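Local coordinates for cutm, flavoprotein of carbon monoxide dehydrogenase (Hydrogenophaga pseudoflava, PDB 1FFV), which probably carries electrons away from carbon monoxide oxidation through a bound FAD, as the flavoprotein subunit of carbon monoxide dehydrogenase, at residues Arg61-Glu66 / Ala74-Asn79; Gly114-Gly119 / Glu165-Ile170; Arg145-Asp150 / Met158-Glu163. All coordinates share one frame; numbering follows the deposited sequence.

Contact 1: Arg61-Glu66 / Ala74-Asn79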
loop_
_atom_site.group_PDB
_atom_site.type_symbol
_atom_site.label_atom_id
_atom_site.label_comp_id
_atom_site.label_asym_id
_atom_site.label_seq_id
_atom_site.Cartn_x
_atom_site.Cartn_y
_atom_site.Cartn_z
ATOM N N ARG C 61 -28.506 -41.886 6.214
ATOM C CA ARG C 61 -27.896 -41.597 7.508
ATOM C C ARG C 61 -28.526 -42.377 8.657
ATOM O O ARG C 61 -29.603 -42.957 8.516
ATOM C CB ARG C 61 -27.980 -40.096 7.793
ATOM C CG ARG C 61 -27.344 -39.256 6.701
ATOM C CD ARG C 61 -27.362 -37.769 6.993
ATOM N NE ARG C 61 -26.676 -37.024 5.930
ATOM C CZ ARG C 61 -25.360 -37.061 5.692
ATOM N NH1 ARG C 61 -24.555 -37.814 6.441
ATOM N NH2 ARG C 61 -24.839 -36.318 4.717
ATOM N N GLY C 62 -27.831 -42.413 9.788
ATOM C CA GLY C 62 -28.350 -43.113 10.944
ATOM C C GLY C 62 -27.727 -44.463 11.219
ATOM O O GLY C 62 -27.285 -45.167 10.312
ATOM N N ILE C 63 -27.674 -44.802 12.499
ATOM C CA ILE C 63 -27.135 -46.070 12.968
ATOM C C ILE C 63 -28.206 -46.663 13.883
ATOM O O ILE C 63 -28.529 -46.088 14.926
ATOM C CB ILE C 63 -25.831 -45.857 13.772
ATOM C CG1 ILE C 63 -24.732 -45.311 12.853
ATOM C CG2 ILE C 63 -25.399 -47.156 14.450
ATOM C CD1 ILE C 63 -23.479 -44.862 13.589
ATOM N N ARG C 64 -28.774 -47.795 13.482
ATOM C CA ARG C 64 -29.821 -48.428 14.280
ATOM C C ARG C 64 -29.657 -49.931 14.394
ATOM O O ARG C 64 -28.711 -50.504 13.862
ATOM C CB ARG C 64 -31.193 -48.101 13.688
ATOM C CG ARG C 64 -31.355 -48.533 12.240
ATOM C CD ARG C 64 -32.381 -47.663 11.526
ATOM N NE ARG C 64 -31.827 -47.105 10.293
ATOM C CZ ARG C 64 -32.215 -47.458 9.071
ATOM N NH1 ARG C 64 -33.171 -48.366 8.917
ATOM N NH2 ARG C 64 -31.626 -46.929 8.004
ATOM N N GLU C 65 -30.589 -50.559 15.102
ATOM C CA GLU C 65 -30.587 -52.002 15.297
ATOM C C GLU C 65 -31.912 -52.633 14.896
ATOM O O GLU C 65 -32.989 -52.147 15.257
ATOM C CB GLU C 65 -30.288 -52.358 16.754
ATOM C CG GLU C 65 -28.880 -52.028 17.215
ATOM C CD GLU C 65 -28.592 -52.560 18.605
ATOM O OE1 GLU C 65 -28.928 -51.865 19.587
ATOM O OE2 GLU C 65 -28.042 -53.683 18.717
ATOM N N GLU C 66 -31.815 -53.692 14.102
ATOM C CA GLU C 66 -32.972 -54.448 13.654
ATOM C C GLU C 66 -32.664 -55.885 14.055
ATOM O O GLU C 66 -31.902 -56.587 13.383
ATOM C CB GLU C 66 -33.153 -54.318 12.144
ATOM C CG GLU C 66 -33.514 -52.903 11.701
ATOM C CD GLU C 66 -33.735 -52.774 10.197
ATOM O OE1 GLU C 66 -33.986 -53.801 9.523
ATOM O OE2 GLU C 66 -33.671 -51.632 9.690
ATOM N N ALA C 74 -25.056 -45.616 4.790
ATOM C CA ALA C 74 -23.887 -45.483 3.922
ATOM C C ALA C 74 -23.167 -44.149 4.098
ATOM O O ALA C 74 -21.943 -44.079 3.958
ATOM C CB ALA C 74 -24.284 -45.673 2.467
ATOM N N MET C 75 -23.926 -43.098 4.407
ATOM C CA MET C 75 -23.361 -41.767 4.588
ATOM C C MET C 75 -22.860 -41.452 5.998
ATOM O O MET C 75 -22.566 -40.293 6.317
ATOM C CB MET C 75 -24.342 -40.699 4.104
ATOM C CG MET C 75 -24.453 -40.611 2.587
ATOM S SD MET C 75 -22.854 -40.295 1.799
ATOM C CE MET C 75 -22.749 -38.569 1.960
ATOM N N THR C 76 -22.774 -42.478 6.842
ATOM C CA THR C 76 -22.259 -42.284 8.189
ATOM C C THR C 76 -20.796 -41.877 8.046
ATOM O O THR C 76 -20.015 -42.523 7.356
ATOM C CB THR C 76 -22.316 -43.573 9.040
ATOM O OG1 THR C 76 -23.678 -43.975 9.211
ATOM C CG2 THR C 76 -21.684 -43.343 10.410
ATOM N N VAL C 77 -20.448 -40.786 8.703
ATOM C CA VAL C 77 -19.100 -40.250 8.678
ATOM C C VAL C 77 -18.187 -41.060 9.624
ATOM O O VAL C 77 -18.653 -41.574 10.650
ATOM C CB VAL C 77 -19.193 -38.734 9.014
ATOM C CG1 VAL C 77 -18.250 -38.333 10.124
ATOM C CG2 VAL C 77 -19.003 -37.915 7.750
ATOM N N GLU C 78 -16.907 -41.195 9.269
ATOM C CA GLU C 78 -15.957 -41.971 10.077
ATOM C C GLU C 78 -15.961 -41.674 11.586
ATOM O O GLU C 78 -15.942 -42.604 12.396
ATOM C CB GLU C 78 -14.534 -41.854 9.521
ATOM C CG GLU C 78 -14.336 -42.369 8.082
ATOM C CD GLU C 78 -14.477 -43.892 7.942
ATOM O OE1 GLU C 78 -14.517 -44.382 6.794
ATOM O OE2 GLU C 78 -14.535 -44.607 8.968
ATOM N N ASN C 79 -15.997 -40.394 11.963
ATOM C CA ASN C 79 -16.012 -40.012 13.379
ATOM C C ASN C 79 -17.306 -40.402 14.106
ATOM O O ASN C 79 -17.306 -40.617 15.318
ATOM C CB ASN C 79 -15.747 -38.514 13.551
ATOM C CG ASN C 79 -14.278 -38.154 13.400
ATOM O OD1 ASN C 79 -13.967 -37.046 12.959
ATOM N ND2 ASN C 79 -13.380 -39.060 13.769
HETATM O O HOH W 1 -25.098 -41.968 10.639
#

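Contact 2: Gly114-Gly119 / Glu165-Ile170. Unlike the reference sequence in segment 114-119: G119 (reference Asn). With FAD (flavin-adenine dinucleotide), chain J.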
loop_
_atom_site.group_PDB
_atom_site.type_symbol
_atom_site.label_atom_id
_atom_site.label_comp_id
_atom_site.label_asym_id
_atom_site.label_seq_id
_atom_site.Cartn_x
_atom_site.Cartn_y
_atom_site.Cartn_z
ATOM N N GLY C 114 -18.523 -44.671 1.297
ATOM C CA GLY C 114 -17.614 -44.221 0.256
ATOM C C GLY C 114 -16.291 -44.969 0.308
ATOM O O GLY C 114 -15.679 -45.275 -0.722
ATOM N N ASP C 115 -15.855 -45.280 1.524
ATOM C CA ASP C 115 -14.604 -45.999 1.733
ATOM C C ASP C 115 -14.729 -47.386 1.116
ATOM O O ASP C 115 -13.768 -47.915 0.561
ATOM C CB ASP C 115 -14.299 -46.112 3.238
ATOM C CG ASP C 115 -12.862 -46.524 3.518
ATOM O OD1 ASP C 115 -12.562 -47.740 3.457
ATOM O OD2 ASP C 115 -12.034 -45.629 3.804
ATOM N N ILE C 116 -15.917 -47.974 1.220
ATOM C CA ILE C 116 -16.154 -49.298 0.657
ATOM C C ILE C 116 -16.395 -49.212 -0.852
ATOM O O ILE C 116 -15.749 -49.906 -1.628
ATOM C CB ILE C 116 -17.333 -50.015 1.383
ATOM C CG1 ILE C 116 -16.949 -50.283 2.846
ATOM C CG2 ILE C 116 -17.663 -51.334 0.695
ATOM C CD1 ILE C 116 -18.067 -50.817 3.711
ATOM N N ALA C 117 -17.272 -48.314 -1.271
ATOM C CA ALA C 117 -17.585 -48.154 -2.691
ATOM C C ALA C 117 -16.384 -47.815 -3.587
ATOM O O ALA C 117 -16.336 -48.221 -4.753
ATOM C CB ALA C 117 -18.684 -47.114 -2.864
ATOM N N HIS C 118 -15.423 -47.074 -3.037
ATOM C CA HIS C 118 -14.225 -46.666 -3.769
ATOM C C HIS C 118 -13.431 -47.896 -4.264
ATOM O O HIS C 118 -12.814 -47.860 -5.330
ATOM C CB HIS C 118 -13.375 -45.749 -2.876
ATOM C CG HIS C 118 -12.229 -45.091 -3.583
ATOM N ND1 HIS C 118 -12.357 -44.483 -4.814
ATOM C CD2 HIS C 118 -10.930 -44.944 -3.224
ATOM C CE1 HIS C 118 -11.186 -43.991 -5.184
ATOM N NE2 HIS C 118 -10.304 -44.257 -4.237
ATOM N N GLY C 119 -13.477 -48.986 -3.501
ATOM C CA GLY C 119 -12.806 -50.218 -3.901
ATOM C C GLY C 119 -11.294 -50.191 -3.974
ATOM O O GLY C 119 -10.680 -50.985 -4.680
ATOM N N GLU C 165 -26.630 -47.785 -9.330
ATOM C CA GLU C 165 -27.004 -48.120 -7.959
ATOM C C GLU C 165 -26.397 -47.178 -6.927
ATOM O O GLU C 165 -25.384 -46.526 -7.179
ATOM C CB GLU C 165 -26.598 -49.551 -7.613
ATOM C CG GLU C 165 -27.404 -50.633 -8.285
ATOM C CD GLU C 165 -26.882 -52.006 -7.940
ATOM O OE1 GLU C 165 -25.661 -52.218 -8.064
ATOM O OE2 GLU C 165 -27.679 -52.872 -7.533
ATOM N N VAL C 166 -27.028 -47.135 -5.757
ATOM C CA VAL C 166 -26.586 -46.316 -4.640
ATOM C C VAL C 166 -26.544 -47.227 -3.412
ATOM O O VAL C 166 -27.542 -47.888 -3.103
ATOM C CB VAL C 166 -27.592 -45.169 -4.364
ATOM C CG1 VAL C 166 -27.181 -44.373 -3.127
ATOM C CG2 VAL C 166 -27.696 -44.258 -5.568
ATOM N N MET C 167 -25.390 -47.319 -2.750
ATOM C CA MET C 167 -25.310 -48.139 -1.544
ATOM C C MET C 167 -26.058 -47.364 -0.481
ATOM O O MET C 167 -25.719 -46.223 -0.195
ATOM C CB MET C 167 -23.873 -48.386 -1.075
ATOM C CG MET C 167 -23.809 -49.360 0.119
ATOM S SD MET C 167 -22.165 -49.712 0.774
ATOM C CE MET C 167 -21.454 -50.679 -0.549
ATOM N N VAL C 168 -27.098 -47.984 0.073
ATOM C CA VAL C 168 -27.935 -47.357 1.091
ATOM C C VAL C 168 -27.452 -47.537 2.533
ATOM O O VAL C 168 -27.363 -46.567 3.293
ATOM C CB VAL C 168 -29.404 -47.846 0.956
ATOM C CG1 VAL C 168 -30.245 -47.402 2.151
ATOM C CG2 VAL C 168 -30.003 -47.310 -0.336
ATOM N N GLU C 169 -27.113 -48.768 2.899
ATOM C CA GLU C 169 -26.674 -49.043 4.260
ATOM C C GLU C 169 -25.773 -50.265 4.370
ATOM O O GLU C 169 -25.739 -51.120 3.479
ATOM C CB GLU C 169 -27.901 -49.227 5.161
ATOM C CG GLU C 169 -28.886 -50.261 4.628
ATOM C CD GLU C 169 -30.210 -50.297 5.381
ATOM O OE1 GLU C 169 -30.638 -51.407 5.770
ATOM O OE2 GLU C 169 -30.839 -49.227 5.556
ATOM N N ILE C 170 -25.033 -50.327 5.469
ATOM C CA ILE C 170 -24.140 -51.437 5.742
ATOM C C ILE C 170 -24.714 -52.198 6.937
ATOM O O ILE C 170 -24.851 -51.658 8.038
ATOM C CB ILE C 170 -22.684 -50.952 6.034
ATOM C CG1 ILE C 170 -22.032 -50.394 4.756
ATOM C CG2 ILE C 170 -21.841 -52.099 6.574
ATOM C CD1 ILE C 170 -22.416 -48.975 4.412
HETATM P PA FAD J . -16.083 -40.163 -2.178
HETATM O O1A FAD J . -17.291 -39.573 -2.780
HETATM O O2A FAD J . -14.926 -39.457 -2.178
HETATM O O5B FAD J . -15.888 -41.399 -2.993
HETATM C C5B FAD J . -16.927 -42.350 -3.113
HETATM C C4B FAD J . -16.616 -43.228 -4.319
HETATM O O4B FAD J . -17.588 -44.312 -4.201
HETATM C C3B FAD J . -16.976 -42.666 -5.668
HETATM O O3B FAD J . -16.583 -43.414 -6.762
HETATM C C2B FAD J . -18.464 -42.484 -5.460
HETATM O O2B FAD J . -19.099 -42.217 -6.664
HETATM C C1B FAD J . -18.837 -43.804 -4.861
HETATM N N9A FAD J . -19.783 -43.776 -3.759
HETATM C C8A FAD J . -19.703 -43.040 -2.605
HETATM N N7A FAD J . -20.734 -43.246 -1.789
HETATM C C5A FAD J . -21.521 -44.155 -2.450
HETATM C C6A FAD J . -22.778 -44.792 -2.084
HETATM N N6A FAD J . -23.422 -44.568 -0.971
HETATM N N1A FAD J . -23.261 -45.658 -3.019
HETATM C C2A FAD J . -22.625 -45.921 -4.183
HETATM N N3A FAD J . -21.476 -45.393 -4.597
HETATM C C4A FAD J . -20.952 -44.516 -3.691
HETATM N N1 FAD J . -9.171 -44.288 3.778
HETATM C C2 FAD J . -8.828 -45.362 4.474
HETATM O O2 FAD J . -9.503 -46.338 4.472
HETATM N N3 FAD J . -7.650 -45.422 5.256
HETATM C C4 FAD J . -6.792 -44.360 5.336
HETATM O O4 FAD J . -5.793 -44.448 6.021
HETATM C C4X FAD J . -7.148 -43.173 4.574
HETATM N N5 FAD J . -6.346 -42.106 4.612
HETATM C C5X FAD J . -6.721 -41.020 3.885
HETATM C C6 FAD J . -5.874 -39.912 3.932
HETATM C C7 FAD J . -6.153 -38.776 3.244
HETATM C C7M FAD J . -5.214 -37.596 3.313
HETATM C C8 FAD J . -7.348 -38.689 2.447
HETATM C C8M FAD J . -7.682 -37.438 1.669
HETATM C C9 FAD J . -8.216 -39.791 2.390
HETATM C C9A FAD J . -7.908 -40.943 3.102
HETATM N N10 FAD J . -8.742 -42.098 3.085
HETATM C C10 FAD J . -8.386 -43.186 3.794
HETATM C "C1'" FAD J . -10.019 -42.061 2.298
HETATM C "C2'" FAD J . -11.461 -41.771 2.924
HETATM O "O2'" FAD J . -11.105 -42.720 3.893
HETATM C "C3'" FAD J . -11.925 -42.001 1.499
HETATM O "O3'" FAD J . -12.359 -40.743 2.065
HETATM C "C4'" FAD J . -13.398 -42.104 1.168
HETATM O "O4'" FAD J . -12.606 -43.218 0.641
HETATM C "C5'" FAD J . -14.020 -42.233 -0.227
HETATM O "O5'" FAD J . -15.207 -42.019 0.840
HETATM P P FAD J . -16.023 -40.739 0.648
HETATM O O1P FAD J . -17.160 -40.865 1.688
HETATM O O2P FAD J . -15.287 -39.575 0.790
HETATM O O3P FAD J . -16.507 -40.728 -0.743
#

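Contact 3: Arg145-Asp150 / Met158-Glu163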
loop_
_atom_site.group_PDB
_atom_site.type_symbol
_atom_site.label_atom_id
_atom_site.label_comp_id
_atom_site.label_asym_id
_atom_site.label_seq_id
_atom_site.Cartn_x
_atom_site.Cartn_y
_atom_site.Cartn_z
ATOM N N ARG C 145 -31.175 -54.816 -3.427
ATOM C CA ARG C 145 -30.520 -56.116 -3.423
ATOM C C ARG C 145 -29.423 -56.023 -2.379
ATOM O O ARG C 145 -28.831 -54.955 -2.184
ATOM C CB ARG C 145 -29.912 -56.441 -4.797
ATOM C CG ARG C 145 -28.680 -55.619 -5.162
ATOM C CD ARG C 145 -28.330 -55.702 -6.636
ATOM N NE ARG C 145 -27.257 -56.650 -6.916
ATOM C CZ ARG C 145 -26.111 -56.350 -7.534
ATOM N NH1 ARG C 145 -25.853 -55.115 -7.946
ATOM N NH2 ARG C 145 -25.240 -57.312 -7.793
ATOM N N THR C 146 -29.200 -57.114 -1.658
ATOM C CA THR C 146 -28.161 -57.139 -0.648
ATOM C C THR C 146 -27.065 -58.106 -1.067
ATOM O O THR C 146 -27.342 -59.235 -1.479
ATOM C CB THR C 146 -28.712 -57.531 0.733
ATOM O OG1 THR C 146 -29.681 -56.561 1.144
ATOM C CG2 THR C 146 -27.594 -57.569 1.763
ATOM N N VAL C 147 -25.821 -57.642 -0.988
ATOM C CA VAL C 147 -24.669 -58.451 -1.348
ATOM C C VAL C 147 -23.690 -58.500 -0.178
ATOM O O VAL C 147 -23.635 -57.563 0.629
ATOM C CB VAL C 147 -23.968 -57.894 -2.606
ATOM C CG1 VAL C 147 -24.886 -58.041 -3.819
ATOM C CG2 VAL C 147 -23.580 -56.428 -2.400
ATOM N N PRO C 148 -22.948 -59.619 -0.032
ATOM C CA PRO C 148 -21.978 -59.769 1.057
ATOM C C PRO C 148 -20.673 -59.019 0.803
ATOM O O PRO C 148 -20.272 -58.816 -0.346
ATOM C CB PRO C 148 -21.738 -61.273 1.084
ATOM C CG PRO C 148 -21.806 -61.625 -0.356
ATOM C CD PRO C 148 -23.027 -60.858 -0.827
ATOM N N ALA C 149 -20.035 -58.581 1.883
ATOM C CA ALA C 149 -18.754 -57.892 1.788
ATOM C C ALA C 149 -17.782 -58.894 1.164
ATOM O O ALA C 149 -17.030 -58.560 0.250
ATOM C CB ALA C 149 -18.278 -57.476 3.170
ATOM N N ASP C 150 -17.855 -60.142 1.629
ATOM C CA ASP C 150 -17.008 -61.217 1.117
ATOM C C ASP C 150 -17.515 -61.627 -0.265
ATOM O O ASP C 150 -18.311 -62.545 -0.401
ATOM C CB ASP C 150 -17.037 -62.409 2.079
ATOM C CG ASP C 150 -16.234 -63.591 1.573
ATOM O OD1 ASP C 150 -15.149 -63.373 1.001
ATOM O OD2 ASP C 150 -16.681 -64.745 1.749
ATOM N N MET C 158 -12.929 -51.530 -8.311
ATOM C CA MET C 158 -14.090 -52.240 -8.854
ATOM C C MET C 158 -14.841 -53.077 -7.820
ATOM O O MET C 158 -14.238 -53.867 -7.090
ATOM C CB MET C 158 -13.655 -53.157 -9.996
ATOM C CG MET C 158 -13.054 -52.446 -11.183
ATOM S SD MET C 158 -12.453 -53.658 -12.376
ATOM C CE MET C 158 -10.783 -53.876 -11.804
ATOM N N THR C 159 -16.161 -52.916 -7.783
ATOM C CA THR C 159 -17.003 -53.668 -6.857
ATOM C C THR C 159 -18.232 -54.201 -7.592
ATOM O O THR C 159 -18.412 -53.954 -8.781
ATOM C CB THR C 159 -17.485 -52.801 -5.664
ATOM O OG1 THR C 159 -18.423 -51.829 -6.129
ATOM C CG2 THR C 159 -16.317 -52.092 -4.983
ATOM N N LEU C 160 -19.086 -54.919 -6.871
ATOM C CA LEU C 160 -20.310 -55.482 -7.440
ATOM C C LEU C 160 -21.340 -54.377 -7.751
ATOM O O LEU C 160 -22.313 -54.592 -8.475
ATOM C CB LEU C 160 -20.890 -56.503 -6.461
ATOM C CG LEU C 160 -20.927 -57.994 -6.818
ATOM C CD1 LEU C 160 -19.836 -58.408 -7.772
ATOM C CD2 LEU C 160 -20.861 -58.803 -5.531
ATOM N N LEU C 161 -21.085 -53.186 -7.223
ATOM C CA LEU C 161 -21.950 -52.027 -7.414
ATOM C C LEU C 161 -22.108 -51.696 -8.901
ATOM O O LEU C 161 -21.131 -51.634 -9.639
ATOM C CB LEU C 161 -21.338 -50.844 -6.666
ATOM C CG LEU C 161 -22.125 -49.662 -6.116
ATOM C CD1 LEU C 161 -23.416 -50.089 -5.441
ATOM C CD2 LEU C 161 -21.200 -48.953 -5.123
ATOM N N GLU C 162 -23.352 -51.528 -9.335
ATOM C CA GLU C 162 -23.658 -51.194 -10.722
ATOM C C GLU C 162 -23.680 -49.663 -10.857
ATOM O O GLU C 162 -23.965 -48.956 -9.888
ATOM C CB GLU C 162 -25.021 -51.789 -11.098
ATOM C CG GLU C 162 -25.106 -52.386 -12.495
ATOM C CD GLU C 162 -24.253 -53.631 -12.672
ATOM O OE1 GLU C 162 -24.352 -54.564 -11.850
ATOM O OE2 GLU C 162 -23.493 -53.688 -13.654
ATOM N N GLU C 163 -23.396 -49.154 -12.056
ATOM C CA GLU C 163 -23.372 -47.707 -12.300
ATOM C C GLU C 163 -24.656 -46.952 -11.978
ATOM O O GLU C 163 -24.640 -45.733 -11.812
ATOM C CB GLU C 163 -22.973 -47.411 -13.741
ATOM C CG GLU C 163 -21.541 -47.760 -14.073
ATOM C CD GLU C 163 -21.124 -47.222 -15.429
ATOM O OE1 GLU C 163 -21.907 -47.361 -16.402
ATOM O OE2 GLU C 163 -20.015 -46.651 -15.515
#

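Contact 1: Arg61-Glu66 / Ala74-Asn79
R61 and M75 meet obliquely, the arginine laying one face of its guanidinium over the root of the methionine side chain. NH1 of R61 stands 3.7 Å from CB of M75, while NH2 of R61 comes within 4.1 Å of CE of M75. The arginine is extended from CG to NE, which carries its head over CB of M75; the methionine, bent at chi2 and chi3, brings its methyl under the same guanidinium face as CB, near NH2. That same NH2 is hydrogen-bonded to the carbonyl O of N55.

I63 and T76 meet differently, at about a right angle. CG2 of T76 meets CD1 of I63 at 4.0 Å, while OG1, which also lies beside CG1 of I63, makes the polar bonds: it is hydrogen-bonded to G73 O and also accepts from a water at 2.8 Å. The water in turn takes the N-H of G62 at 2.9 Å, bridging the two segments. I63 also packs on I86 and V87 of helix 85-90. G62, at phi 103°, has a backbone shape that calls for glycine.

Strands 63-66 and 69-73 form a β-hairpin in the FAD-binding domain, and this contact joins the chain entering it to the chain leaving it towards helix 78-83. Its chemistry is mixed: methyl contacts and a guanidinium face supply the packing, while a single water joins the N-H of G62 to the hydroxyl of T76.

Contact 2: Gly114-Gly119 / Glu165-Ile170
OD2 of D115 is a polar atom approached by several groups of one ligand. This OD2 accepts a hydrogen bond from the ribityl hydroxyl O2' of FAD at 3.1 Å, and N1 of the flavin makes a weak approach to OD2 of D115 at 3.2 Å. With CG anti to the backbone N (chi1 -165°), the carboxylate leaves helix 112-117 towards the flavin, and its other oxygen, OD1, is bonded to H125 N. A leucine here would probably leave O2' of FAD and the N-H of H125 without this acceptor, and the pyrimidine end of the flavin less firmly held.

At the opposite end of FAD, the backbone of M167 reads the adenine. N of M167 donates to N1A of FAD at 2.7 Å (156°), and N6A of FAD returns a bond to O of M167 at 2.9 Å, so one strand residue pairs with the adenine edge.

The segments themselves meet through carbon. The side chain of I116 lies nearly perpendicular to that of M167, its CG2 4.0 Å from CE of M167, whose chain bends at chi3. CD1 of I116 lies 4.1 Å from CG1 of I170, these two side chains running antiparallel, and F136 borders all three. A117 sets CB 3.3 Å from O4B of FAD.

Helix and strand share an apolar seam in a domain whose family suggests a PCMH-type FAD fold. Within these two segments, a carboxylate and a strand backbone recognise the cofactor, which K29 and T111 also bind.

Contact 3: Arg145-Asp150 / Met158-Glu163
V147 and L160 pack edge strand 143-148 of the five-stranded antiparallel sheet against the turn that follows strand 158-159, an ST turn at T159. CD2 of L160 lies 4.4 Å from CB of V147, a loose apolar touch. F152 completes it, packing on both V147 and L160 and holding L160 by a backbone hydrogen bond.

R145, two residues before V147 on the same strand, reaches the same turn. The guanidinium approaches with its edge, L160 O lying near its plane and 3.6 Å from NH1 of R145, too far to count as a hydrogen bond. NH2 of R145 passes CG of L160 at 4.5 Å. Chi1 of 71° tucks CG of the arginine in over its own backbone, and the bend at chi3 then swings the planar head across to the turn. E162 contributes charge without a directed bond: its OE1 is 4.2 Å from NH1 of R145 but sits off the guanidinium plane, so the attraction is one of charge alone.

E165 is the group that positions the arginine. Its OE1 forms a salt bridge to NH1 of R145 and also accepts the N-H of E162, so one carboxylate helps to hold both the arginine and the turn. L161, whose CB points away from strand 143-148, packs on L138 of strand 135-140 and touches the FAD, which places the turn beside the cofactor. The turn itself is pinned from within by T159: its OG1 accepts the backbone N-H of L161 at 3.2 Å, with an N-H...O angle of 148°.

Overall arrangement
The three contacts show chemistry varying with burial within one FAD-binding domain. Contact 2 is wholly buried and apolar across its segments, and several of its polar groups serve the cofactor; contacts 1 and 3 are partly buried and each brings in a partly exposed arginine. All three draw on the five-stranded antiparallel sheet. Contacts 1 and 3 occupy its two outermost strands, 63-66 and 143-148, and do not touch; contact 2 holds the central strand, 166-173, and meets both. A74 probably bonds to V168 on one side, and on the other the E165-R145 salt bridge ties contact 2 to contact 3. Along the chain, contact 3 is nested inside the loop that contact 2 closes.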